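Local atomic coordinates of AxyAgu115A (Amphibacillus xylanus NBRC 15112, PDB entry 6NPS), a protein that probably removes alpha-linked glucuronic acid side groups from glucuronoxylan by hydrolysis, as a family GH115 alpha-glucuronidase. Residues A[409-414]-A[462-467]. The protein carries 3 engineered substitutions. Sequence-based numbering, arbitrary orientation.
Sequences YHFDYH and SFFLDL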
loop_
_atom_site.group_PDB
_atom_site.type_symbol
_atom_site.label_atom_id
_atom_site.label_comp_id
_atom_site.label_asym_id
_atom_site.label_seq_id
_atom_site.Cartn_x
_atom_site.Cartn_y
_atom_site.Cartn_z
ATOM N N TYR A 409 33.804 -15.999 -10.346
ATOM C CA TYR A 409 32.646 -16.271 -9.501
ATOM C C TYR A 409 32.498 -15.109 -8.520
ATOM O O TYR A 409 33.452 -14.364 -8.292
ATOM C CB TYR A 409 32.832 -17.624 -8.771
ATOM C CG TYR A 409 31.542 -18.199 -8.219
ATOM C CD1 TYR A 409 30.644 -18.889 -9.050
ATOM C CD2 TYR A 409 31.227 -18.057 -6.885
ATOM C CE1 TYR A 409 29.438 -19.411 -8.550
ATOM C CE2 TYR A 409 29.992 -18.576 -6.360
ATOM C CZ TYR A 409 29.128 -19.257 -7.210
ATOM O OH TYR A 409 27.935 -19.779 -6.734
ATOM N N HIS A 410 31.273 -14.864 -8.025
ATOM C CA HIS A 410 31.011 -13.736 -7.123
ATOM C C HIS A 410 30.466 -14.208 -5.775
ATOM O O HIS A 410 29.467 -14.932 -5.724
ATOM C CB HIS A 410 29.993 -12.752 -7.723
ATOM C CG HIS A 410 30.553 -11.874 -8.800
ATOM N ND1 HIS A 410 30.765 -12.331 -10.082
ATOM C CD2 HIS A 410 30.971 -10.579 -8.784
ATOM C CE1 HIS A 410 31.255 -11.353 -10.814
ATOM N NE2 HIS A 410 31.386 -10.276 -10.057
ATOM N N PHE A 411 31.105 -13.759 -4.689
ATOM C CA PHE A 411 30.546 -13.722 -3.343
ATOM C C PHE A 411 30.072 -12.331 -2.975
ATOM O O PHE A 411 29.579 -12.147 -1.862
ATOM C CB PHE A 411 31.591 -14.125 -2.274
ATOM C CG PHE A 411 32.106 -15.540 -2.382
ATOM C CD1 PHE A 411 31.446 -16.499 -3.132
ATOM C CD2 PHE A 411 33.261 -15.907 -1.699
ATOM C CE1 PHE A 411 31.900 -17.806 -3.189
ATOM C CE2 PHE A 411 33.741 -17.219 -1.778
ATOM C CZ PHE A 411 33.069 -18.162 -2.533
ATOM N N ASP A 412 30.262 -11.344 -3.862
ATOM C CA ASP A 412 30.067 -9.923 -3.585
ATOM C C ASP A 412 29.883 -9.246 -4.928
ATOM O O ASP A 412 30.584 -9.583 -5.880
ATOM C CB ASP A 412 31.285 -9.378 -2.830
ATOM C CG ASP A 412 31.081 -7.987 -2.228
ATOM O OD1 ASP A 412 31.025 -6.993 -2.991
ATOM O OD2 ASP A 412 31.031 -7.885 -0.971
ATOM N N TYR A 413 28.924 -8.336 -5.034
ATOM C CA TYR A 413 28.706 -7.687 -6.315
ATOM C C TYR A 413 28.074 -6.317 -6.128
ATOM O O TYR A 413 27.086 -6.167 -5.411
ATOM C CB TYR A 413 27.824 -8.546 -7.213
ATOM C CG TYR A 413 27.569 -7.932 -8.574
ATOM C CD1 TYR A 413 28.633 -7.615 -9.431
ATOM C CD2 TYR A 413 26.260 -7.711 -9.024
ATOM C CE1 TYR A 413 28.416 -7.048 -10.684
ATOM C CE2 TYR A 413 26.031 -7.198 -10.270
ATOM C CZ TYR A 413 27.105 -6.862 -11.090
ATOM O OH TYR A 413 26.882 -6.335 -12.314
ATOM N N HIS A 414 28.591 -5.348 -6.842
ATOM C CA HIS A 414 28.065 -3.987 -6.848
ATOM C C HIS A 414 27.424 -3.801 -8.216
ATOM O O HIS A 414 28.126 -3.546 -9.197
ATOM C CB HIS A 414 29.217 -3.019 -6.593
ATOM C CG HIS A 414 28.821 -1.579 -6.515
ATOM N ND1 HIS A 414 27.985 -1.086 -5.531
ATOM C CD2 HIS A 414 29.166 -0.516 -7.287
ATOM C CE1 HIS A 414 27.846 0.220 -5.696
ATOM N NE2 HIS A 414 28.549 0.586 -6.754
ATOM N N SER A 462 37.615 -19.896 2.119
ATOM C CA SER A 462 38.394 -21.079 2.469
ATOM C C SER A 462 37.911 -22.282 1.653
ATOM O O SER A 462 38.715 -23.050 1.111
ATOM C CB SER A 462 38.280 -21.348 3.985
ATOM O OG SER A 462 38.882 -20.343 4.803
ATOM N N PHE A 463 36.583 -22.441 1.550
ATOM C CA PHE A 463 36.007 -23.561 0.820
ATOM C C PHE A 463 36.365 -23.500 -0.664
ATOM O O PHE A 463 36.742 -24.509 -1.271
ATOM C CB PHE A 463 34.474 -23.573 1.010
ATOM C CG PHE A 463 33.820 -24.694 0.236
ATOM C CD1 PHE A 463 34.072 -25.998 0.591
ATOM C CD2 PHE A 463 33.041 -24.432 -0.889
ATOM C CE1 PHE A 463 33.555 -27.060 -0.145
ATOM C CE2 PHE A 463 32.488 -25.495 -1.629
ATOM C CZ PHE A 463 32.757 -26.806 -1.246
ATOM N N PHE A 464 36.182 -22.323 -1.274
ATOM C CA PHE A 464 36.434 -22.121 -2.696
ATOM C C PHE A 464 37.879 -22.479 -3.042
ATOM O O PHE A 464 38.138 -23.240 -3.990
ATOM C CB PHE A 464 36.134 -20.657 -3.038
ATOM C CG PHE A 464 36.253 -20.308 -4.519
ATOM C CD1 PHE A 464 37.426 -19.771 -5.011
ATOM C CD2 PHE A 464 35.160 -20.432 -5.364
ATOM C CE1 PHE A 464 37.561 -19.416 -6.375
ATOM C CE2 PHE A 464 35.255 -20.104 -6.720
ATOM C CZ PHE A 464 36.470 -19.566 -7.228
ATOM N N LEU A 465 38.824 -22.015 -2.223
ATOM C CA LEU A 465 40.235 -22.299 -2.468
ATOM C C LEU A 465 40.644 -23.717 -2.034
ATOM O O LEU A 465 41.620 -24.268 -2.577
ATOM C CB LEU A 465 41.092 -21.235 -1.761
ATOM C CG LEU A 465 40.933 -19.827 -2.391
ATOM C CD1 LEU A 465 41.755 -18.789 -1.668
ATOM C CD2 LEU A 465 41.324 -19.831 -3.875
ATOM N N ASP A 466 39.924 -24.336 -1.089
ATOM C CA ASP A 466 40.229 -25.730 -0.757
ATOM C C ASP A 466 39.730 -26.642 -1.854
ATOM O O ASP A 466 40.377 -27.634 -2.192
ATOM C CB ASP A 466 39.574 -26.131 0.578
ATOM C CG ASP A 466 40.525 -26.017 1.762
ATOM O OD1 ASP A 466 41.710 -26.372 1.592
ATOM O OD2 ASP A 466 40.085 -25.566 2.863
ATOM N N LEU A 467 38.565 -26.309 -2.409
ATOM C CA LEU A 467 38.018 -27.002 -3.572
ATOM C C LEU A 467 38.931 -26.870 -4.786
ATOM O O LEU A 467 39.198 -27.862 -5.481
ATOM C CB LEU A 467 36.619 -26.426 -3.864
ATOM C CG LEU A 467 35.831 -27.103 -4.987
ATOM C CD1 LEU A 467 35.670 -28.589 -4.659
ATOM C CD2 LEU A 467 34.476 -26.399 -5.161
#
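Tyr409, near the C-terminal end of strand 405-410, comes within 9.7 Å of Phe464 on helix 458-469, measured CA to CA, so the backbones stand well apart and side chains span the gap. The contact lies between the strands and the surrounding helices of a (beta/alpha)8 barrel, the TIM-barrel fold of the GH115 family: strand 405-410 runs parallel to its neighbour 446-450, and helix 458-469 follows that second strand and packs back against the barrel. Phe464 reaches across to two residues. Its CG is anti to the backbone N (chi1 -176°), which carries the ring off the helix toward the strand end, where CE2 lies 4.0 Å from Tyr409 CB. On the tyrosine it is the CB methylene that makes the closest approach. Phe411, just past the strand, approaches from the loop. With chi1 at -63° its ring lies opposite the carbonyl carbon and extends toward the helix until its outer carbon sits beside the root of the Phe464 side chain. The ring planes stand at 83° with centroids 5.9 Å apart, an oblique meeting. All three residues are buried, and apolar side-chain atoms in van der Waals contact join the two segments. Val449 touches both phenylalanines from strand 446-450, while Trp447 meets the Phe464 ring. Helix 428-440 closes in with Met435 against Tyr409 and Phe464, and Ile431 against Phe411, so that apolar side chains from strand and helix pack around the contact. Between the two phenylalanines, Phe411 CZ lies 4.0 Å from Phe464 CB and 4.2 Å from Phe464 CD2.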